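Local coordinates for protein putative sugar isomerase (Parabacteroides distasonis, PDB 3LMZ) that is probably a sugar isomerase of the xylose isomerase-like TIM-barrel family, though its substrate is not established, at residues His134-Thr145 / His166-Asp177. Residues are numbered along the deposited sequence; the frame is centred on the assembly and turned at random.
With CIT (citric acid), chain B.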
ATOM      1  N   HIS A 134     -24.108   9.898   0.077  1.00 14.39           N
ATOM      2  CA  HIS A 134     -23.243  11.058  -0.139  1.00 14.12           C
ATOM      3  C   HIS A 134     -22.757  11.815   1.072  1.00 16.73           C
ATOM      4  O   HIS A 134     -21.950  12.732   0.893  1.00 18.72           O
ATOM      5  CB  HIS A 134     -23.922  12.034  -1.083  1.00 16.97           C
ATOM      6  CG  HIS A 134     -23.847  11.606  -2.506  1.00 17.20           C
ATOM      7  ND1 HIS A 134     -24.904  11.737  -3.371  1.00 20.08           N
ATOM      8  CD2 HIS A 134     -22.820  11.079  -3.224  1.00 19.70           C
ATOM      9  CE1 HIS A 134     -24.543  11.268  -4.561  1.00 17.22           C
ATOM     10  NE2 HIS A 134     -23.278  10.886  -4.506  1.00 18.54           N
ATOM     11  N   GLY A 135     -23.167  11.409   2.261  1.00 15.77           N
ATOM     12  CA  GLY A 135     -22.688  12.019   3.496  1.00 15.69           C
ATOM     13  C   GLY A 135     -23.340  13.333   3.838  1.00 16.27           C
ATOM     14  O   GLY A 135     -24.306  13.780   3.206  1.00 16.11           O
ATOM     15  N   PRO A 136     -22.836  13.947   4.898  1.00 14.91           N
ATOM     16  CA  PRO A 136     -23.532  15.038   5.536  1.00 18.04           C
ATOM     17  C   PRO A 136     -23.543  16.341   4.767  1.00 18.16           C
ATOM     18  O   PRO A 136     -24.348  17.191   5.147  1.00 23.74           O
ATOM     19  CB  PRO A 136     -22.780  15.226   6.849  1.00 17.73           C
ATOM     20  CG  PRO A 136     -21.387  14.761   6.550  1.00 17.48           C
ATOM     21  CD  PRO A 136     -21.600  13.590   5.594  1.00 15.45           C
ATOM     22  N   ASP A 137     -22.741  16.507   3.730  1.00 19.17           N
ATOM     23  CA  ASP A 137     -22.749  17.771   2.923  1.00 24.27           C
ATOM     24  C   ASP A 137     -23.919  17.847   1.901  1.00 27.29           C
ATOM     25  O   ASP A 137     -24.193  18.932   1.343  1.00 27.47           O
ATOM     26  CB  ASP A 137     -21.441  17.930   2.140  1.00 26.85           C
ATOM     27  CG  ASP A 137     -20.215  18.096   3.038  1.00 30.73           C
ATOM     28  OD1 ASP A 137     -20.170  19.044   3.838  1.00 39.79           O
ATOM     29  OD2 ASP A 137     -19.298  17.272   2.916  1.00 33.75           O
ATOM     30  N   ILE A 138     -24.596  16.711   1.649  1.00 25.17           N
ATOM     31  CA  ILE A 138     -25.578  16.601   0.568  1.00 23.05           C
ATOM     32  C   ILE A 138     -26.958  16.208   1.142  1.00 23.44           C
ATOM     33  O   ILE A 138     -27.045  15.352   2.027  1.00 24.77           O
ATOM     34  CB  ILE A 138     -25.061  15.544  -0.468  1.00 22.78           C
ATOM     35  CG1 ILE A 138     -23.831  16.098  -1.207  1.00 28.40           C
ATOM     36  CG2 ILE A 138     -26.111  15.160  -1.438  1.00 23.67           C
ATOM     37  CD1 ILE A 138     -22.619  16.152  -0.403  1.00 43.34           C
ATOM     38  N   LYS A 139     -28.034  16.839   0.671  1.00 25.78           N
ATOM     39  CA  LYS A 139     -29.350  16.660   1.287  1.00 26.49           C
ATOM     40  C   LYS A 139     -30.008  15.323   0.989  1.00 26.19           C
ATOM     41  O   LYS A 139     -30.749  14.773   1.826  1.00 29.26           O
ATOM     42  CB  LYS A 139     -30.327  17.805   0.899  1.00 29.90           C
ATOM     43  CG  LYS A 139     -30.112  19.094   1.708  1.00 40.98           C
ATOM     44  N   THR A 140     -29.774  14.821  -0.216  1.00 21.69           N
ATOM     45  CA  THR A 140     -30.409  13.615  -0.675  1.00 24.22           C
ATOM     46  C   THR A 140     -29.451  12.443  -0.503  1.00 23.46           C
ATOM     47  O   THR A 140     -28.290  12.529  -0.856  1.00 22.34           O
ATOM     48  CB  THR A 140     -30.769  13.739  -2.139  1.00 26.33           C
ATOM     49  OG1 THR A 140     -31.555  14.941  -2.320  1.00 34.79           O
ATOM     50  CG2 THR A 140     -31.573  12.519  -2.590  1.00 25.56           C
ATOM     51  N   TYR A 141     -29.969  11.376   0.086  1.00 17.98           N
ATOM     52  CA  TYR A 141     -29.208  10.167   0.392  1.00 15.53           C
ATOM     53  C   TYR A 141     -27.958  10.425   1.201  1.00 14.89           C
ATOM     54  O   TYR A 141     -26.868  10.018   0.805  1.00 16.20           O
ATOM     55  CB  TYR A 141     -28.835   9.379  -0.873  1.00 15.73           C
ATOM     56  CG  TYR A 141     -29.978   9.162  -1.829  1.00 13.53           C
ATOM     57  CD1 TYR A 141     -31.077   8.429  -1.456  1.00 13.99           C
ATOM     58  CD2 TYR A 141     -29.935   9.697  -3.124  1.00 16.96           C
ATOM     59  CE1 TYR A 141     -32.172   8.265  -2.334  1.00 15.62           C
ATOM     60  CE2 TYR A 141     -30.987   9.531  -4.021  1.00 16.35           C
ATOM     61  CZ  TYR A 141     -32.094   8.810  -3.624  1.00 13.27           C
ATOM     62  OH  TYR A 141     -33.159   8.678  -4.528  1.00 15.28           O
ATOM     63  N   PRO A 142     -28.111  11.092   2.360  1.00 14.74           N
ATOM     64  CA  PRO A 142     -26.909  11.336   3.139  1.00 16.16           C
ATOM     65  C   PRO A 142     -26.241  10.099   3.681  1.00 14.83           C
ATOM     66  O   PRO A 142     -24.998  10.091   3.846  1.00 15.33           O
ATOM     67  CB  PRO A 142     -27.394  12.210   4.316  1.00 17.61           C
ATOM     68  CG  PRO A 142     -28.842  11.992   4.396  1.00 17.34           C
ATOM     69  CD  PRO A 142     -29.326  11.602   3.004  1.00 19.01           C
ATOM     70  N   ASP A 143     -27.035   9.054   3.971  1.00 13.35           N
ATOM     71  CA  ASP A 143     -26.490   7.864   4.614  1.00 14.39           C
ATOM     72  C   ASP A 143     -27.236   6.557   4.241  1.00 14.43           C
ATOM     73  O   ASP A 143     -28.251   6.564   3.525  1.00 13.82           O
ATOM     74  CB  ASP A 143     -26.380   8.059   6.139  1.00 15.21           C
ATOM     75  CG  ASP A 143     -27.753   8.132   6.852  1.00 14.09           C
ATOM     76  OD1 ASP A 143     -28.809   7.859   6.235  1.00 15.83           O
ATOM     77  OD2 ASP A 143     -27.746   8.518   8.068  1.00 18.09           O
ATOM     78  N   ALA A 144     -26.780   5.437   4.775  1.00 13.04           N
ATOM     79  CA  ALA A 144     -27.305   4.144   4.387  1.00 12.54           C
ATOM     80  C   ALA A 144     -28.765   4.028   4.856  1.00 13.80           C
ATOM     81  O   ALA A 144     -29.608   3.526   4.109  1.00 13.56           O
ATOM     82  CB  ALA A 144     -26.463   3.055   5.006  1.00 13.52           C
ATOM     83  N   THR A 145     -29.087   4.551   6.047  1.00 14.98           N
ATOM     84  CA  THR A 145     -30.459   4.478   6.560  1.00 13.92           C
ATOM     85  C   THR A 145     -31.417   5.200   5.662  1.00 13.67           C
ATOM     86  O   THR A 145     -32.527   4.723   5.408  1.00 14.54           O
ATOM     87  CB  THR A 145     -30.547   5.069   7.963  1.00 15.14           C
ATOM     88  OG1 THR A 145     -29.677   4.321   8.817  1.00 14.19           O
ATOM     89  CG2 THR A 145     -32.032   5.079   8.473  1.00 14.29           C
ATOM     90  N   HIS A 166     -18.452   8.195   3.496  1.00 13.52           N
ATOM     91  CA  HIS A 166     -19.565   9.125   3.667  1.00 15.12           C
ATOM     92  C   HIS A 166     -20.531   8.710   4.783  1.00 13.08           C
ATOM     93  O   HIS A 166     -21.042   9.573   5.513  1.00 14.04           O
ATOM     94  CB  HIS A 166     -20.321   9.322   2.363  1.00 14.49           C
ATOM     95  CG  HIS A 166     -19.538  10.082   1.359  1.00 15.43           C
ATOM     96  ND1 HIS A 166     -18.725  11.149   1.715  1.00 19.08           N
ATOM     97  CD2 HIS A 166     -19.448   9.960   0.011  1.00 20.38           C
ATOM     98  CE1 HIS A 166     -18.172  11.646   0.620  1.00 26.44           C
ATOM     99  NE2 HIS A 166     -18.580  10.937  -0.420  1.00 21.54           N
ATOM    100  N   ASP A 167     -20.748   7.421   4.945  1.00 13.66           N
ATOM    101  CA  ASP A 167     -21.595   6.937   6.025  1.00 13.18           C
ATOM    102  C   ASP A 167     -20.995   7.340   7.388  1.00 14.04           C
ATOM    103  O   ASP A 167     -21.697   7.849   8.243  1.00 13.34           O
ATOM    104  CB  ASP A 167     -21.769   5.415   5.904  1.00 14.60           C
ATOM    105  CG  ASP A 167     -23.100   4.883   6.488  1.00 14.69           C
ATOM    106  OD1 ASP A 167     -24.177   5.472   6.259  1.00 12.15           O
ATOM    107  OD2 ASP A 167     -22.988   3.809   7.117  1.00 15.95           O
ATOM    108  N   LEU A 168     -19.690   7.095   7.568  1.00 12.76           N
ATOM    109  CA  LEU A 168     -19.058   7.393   8.831  1.00 13.84           C
ATOM    110  C   LEU A 168     -19.081   8.905   9.066  1.00 13.60           C
ATOM    111  O   LEU A 168     -19.291   9.369  10.187  1.00 14.78           O
ATOM    112  CB  LEU A 168     -17.660   6.825   8.960  1.00 14.83           C
ATOM    113  CG  LEU A 168     -17.006   6.833  10.370  1.00 13.81           C
ATOM    114  CD1 LEU A 168     -17.509   5.707  11.261  1.00 20.68           C
ATOM    115  CD2 LEU A 168     -15.470   6.744  10.294  1.00 14.22           C
ATOM    116  N   ARG A 169     -18.873   9.701   8.011  1.00 13.22           N
ATOM    117  CA  ARG A 169     -18.906  11.171   8.142  1.00 13.93           C
ATOM    118  C   ARG A 169     -20.289  11.678   8.520  1.00 14.58           C
ATOM    119  O   ARG A 169     -20.380  12.770   9.134  1.00 14.74           O
ATOM    120  CB  ARG A 169     -18.444  11.854   6.881  1.00 14.85           C
ATOM    121  CG  ARG A 169     -16.943  11.692   6.666  1.00 13.83           C
ATOM    122  CD  ARG A 169     -16.503  12.315   5.326  1.00 16.64           C
ATOM    123  NE  ARG A 169     -16.815  13.732   5.288  1.00 16.16           N
ATOM    124  CZ  ARG A 169     -17.774  14.295   4.537  1.00 20.21           C
ATOM    125  NH1 ARG A 169     -18.505  13.588   3.714  1.00 24.43           N
ATOM    126  NH2 ARG A 169     -17.980  15.621   4.617  1.00 18.04           N
ATOM    127  N   ASN A 170     -21.340  10.933   8.186  1.00 14.64           N
ATOM    128  CA  ASN A 170     -22.664  11.269   8.654  1.00 16.77           C
ATOM    129  C   ASN A 170     -22.915  10.824  10.109  1.00 14.74           C
ATOM    130  O   ASN A 170     -24.063  11.012  10.605  1.00 15.22           O
ATOM    131  CB  ASN A 170     -23.776  10.712   7.753  1.00 17.42           C
ATOM    132  CG  ASN A 170     -24.991  11.611   7.739  1.00 17.13           C
ATOM    133  OD1 ASN A 170     -24.876  12.820   7.507  1.00 21.96           O
ATOM    134  ND2 ASN A 170     -26.159  11.032   8.011  1.00 19.06           N
ATOM    135  N   GLY A 171     -21.911  10.288  10.803  1.00 16.20           N
ATOM    136  CA  GLY A 171     -22.102   9.771  12.154  1.00 16.72           C
ATOM    137  C   GLY A 171     -22.709   8.368  12.292  1.00 16.94           C
ATOM    138  O   GLY A 171     -23.169   7.973  13.385  1.00 19.78           O
ATOM    139  N   CYS A 172     -22.611   7.579  11.209  1.00 14.42           N
ATOM    140  CA  CYS A 172     -23.158   6.235  11.135  1.00 16.74           C
ATOM    141  C   CYS A 172     -22.021   5.262  11.189  1.00 17.69           C
ATOM    142  O   CYS A 172     -20.900   5.623  10.816  1.00 19.22           O
ATOM    143  CB  CYS A 172     -23.974   6.039   9.869  1.00 14.50           C
ATOM    144  SG  CYS A 172     -25.347   7.211   9.689  1.00 19.82           S
ATOM    145  N   ASP A 173     -22.281   4.067  11.713  1.00 16.41           N
ATOM    146  CA  ASP A 173     -21.339   2.940  11.751  1.00 14.78           C
ATOM    147  C   ASP A 173     -21.533   2.128  10.457  1.00 13.72           C
ATOM    148  O   ASP A 173     -22.570   1.491  10.262  1.00 14.32           O
ATOM    149  CB  ASP A 173     -21.665   2.082  12.977  1.00 15.40           C
ATOM    150  CG  ASP A 173     -20.784   0.868  13.116  1.00 19.93           C
ATOM    151  OD1 ASP A 173     -20.116   0.433  12.176  1.00 16.58           O
ATOM    152  OD2 ASP A 173     -20.735   0.348  14.224  1.00 19.73           O
ATOM    153  N   PRO A 174     -20.558   2.191   9.533  1.00 14.79           N
ATOM    154  CA  PRO A 174     -20.832   1.508   8.247  1.00 14.52           C
ATOM    155  C   PRO A 174     -20.878  -0.020   8.376  1.00 14.59           C
ATOM    156  O   PRO A 174     -21.481  -0.694   7.559  1.00 15.17           O
ATOM    157  CB  PRO A 174     -19.659   1.932   7.387  1.00 15.83           C
ATOM    158  CG  PRO A 174     -18.578   2.266   8.339  1.00 14.91           C
ATOM    159  CD  PRO A 174     -19.233   2.832   9.560  1.00 14.87           C
ATOM    160  N   VAL A 175     -20.185  -0.570   9.376  1.00 13.70           N
ATOM    161  CA  VAL A 175     -20.210  -2.000   9.607  1.00 15.32           C
ATOM    162  C   VAL A 175     -21.596  -2.415  10.146  1.00 15.00           C
ATOM    163  O   VAL A 175     -22.152  -3.381   9.663  1.00 13.59           O
ATOM    164  CB  VAL A 175     -19.044  -2.416  10.572  1.00 14.70           C
ATOM    165  CG1 VAL A 175     -19.103  -3.911  10.852  1.00 16.90           C
ATOM    166  CG2 VAL A 175     -17.653  -1.970   9.980  1.00 14.83           C
ATOM    167  N   ALA A 176     -22.156  -1.653  11.102  1.00 15.10           N
ATOM    168  CA  ALA A 176     -23.506  -1.957  11.616  1.00 14.98           C
ATOM    169  C   ALA A 176     -24.561  -1.702  10.537  1.00 12.57           C
ATOM    170  O   ALA A 176     -25.553  -2.446  10.428  1.00 16.96           O
ATOM    171  CB  ALA A 176     -23.830  -1.183  12.908  1.00 14.71           C
ATOM    172  N   ASP A 177     -24.333  -0.688   9.682  1.00 13.90           N
ATOM    173  CA  ASP A 177     -25.270  -0.459   8.565  1.00 13.62           C
ATOM    174  C   ASP A 177     -25.241  -1.646   7.567  1.00 14.40           C
ATOM    175  O   ASP A 177     -26.274  -2.095   7.074  1.00 15.17           O
ATOM    176  CB  ASP A 177     -24.993   0.878   7.882  1.00 11.75           C
ATOM    177  CG  ASP A 177     -25.476   2.050   8.697  1.00 14.40           C
ATOM    178  OD1 ASP A 177     -26.146   1.862   9.736  1.00 16.11           O
ATOM    179  OD2 ASP A 177     -25.128   3.176   8.337  1.00 14.71           O
TER
HETATM  180  C1  CIT B   1     -18.548  11.000  -4.086  1.00 16.95           C
HETATM  181  O1  CIT B   1     -17.686  10.921  -3.166  1.00 19.91           O
HETATM  182  O2  CIT B   1     -19.772  10.965  -3.761  1.00 19.68           O
HETATM  183  C2  CIT B   1     -18.129  11.186  -5.539  1.00 16.19           C
HETATM  184  C3  CIT B   1     -19.029  10.465  -6.532  1.00 15.92           C
HETATM  185  O7  CIT B   1     -19.069   9.029  -6.387  1.00 16.79           O
HETATM  186  C4  CIT B   1     -18.383  10.819  -7.876  1.00 19.29           C
HETATM  187  C5  CIT B   1     -19.025  10.159  -9.045  1.00 20.73           C
HETATM  188  O3  CIT B   1     -18.517   9.148  -9.534  1.00 19.85           O
HETATM  189  O4  CIT B   1     -20.099  10.621  -9.506  1.00 26.43           O
HETATM  190  C6  CIT B   1     -20.492  10.959  -6.545  1.00 19.36           C
HETATM  191  O5  CIT B   1     -20.704  12.210  -6.641  1.00 19.98           O
HETATM  192  O6  CIT B   1     -21.439  10.092  -6.402  1.00 18.24           O
HETATM  193  O   HOH W   1     -20.765  14.795   2.211  1.00 20.75           O
HETATM  194  O   HOH W   2     -27.025   5.102   8.190  1.00 16.59           O
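The H166 ring takes the carbonyl oxygen of H134 over the centre of one face, 3.6 Å above its plane. At the ring's edge, H166 NE2 donates to O1 of a bound citrate (2.9 Å). H134 also meets citrate edge-on, with NE2 donating to O6. The guanidinium of R169 has the ring of P136 over one face and D137 at its edge. Loop 134-143 and helix 164-169 follow the neighbouring parallel strands 128-132 and 158-163 of a xylose isomerase-like TIM barrel. Citrate probably came from the crystallisation liquor. It also bonds H132, Y84, K50 and E231, consistent with a sugar pocket here. CG of H166 lies anti to its carbonyl carbon (chi1 -70°), which swings the ring under the H134 carbonyl. If H166 were an alanine, citrate O1 would probably lose this donor, and the H134 carbonyl the ring it lies over. R169 bends at chi3 (60°), and NH2 reaches D137 OD2 in a salt bridge (2.7 Å). It approaches from above the carboxylate plane. The K198 and G200 carbonyls also hold this guanidinium. One water joins H134 O, D137 N, D137 OD2 and R169 NH1. G135 has positive phi, and a side chain there would crowd H166 and R169. Further along, the N170 amide stands nearly perpendicular to the D143 carboxylate (83°). Its ND2 donates to D143 OD2, while D143 OD1 caps helix 144-151 at D146 N. The A144 methyl packs against D177 OD2 (3.6 Å). Beside it, A144 N donates to D167 OD1 at 3.0 Å, from the syn side but tilted out of the carboxylate plane.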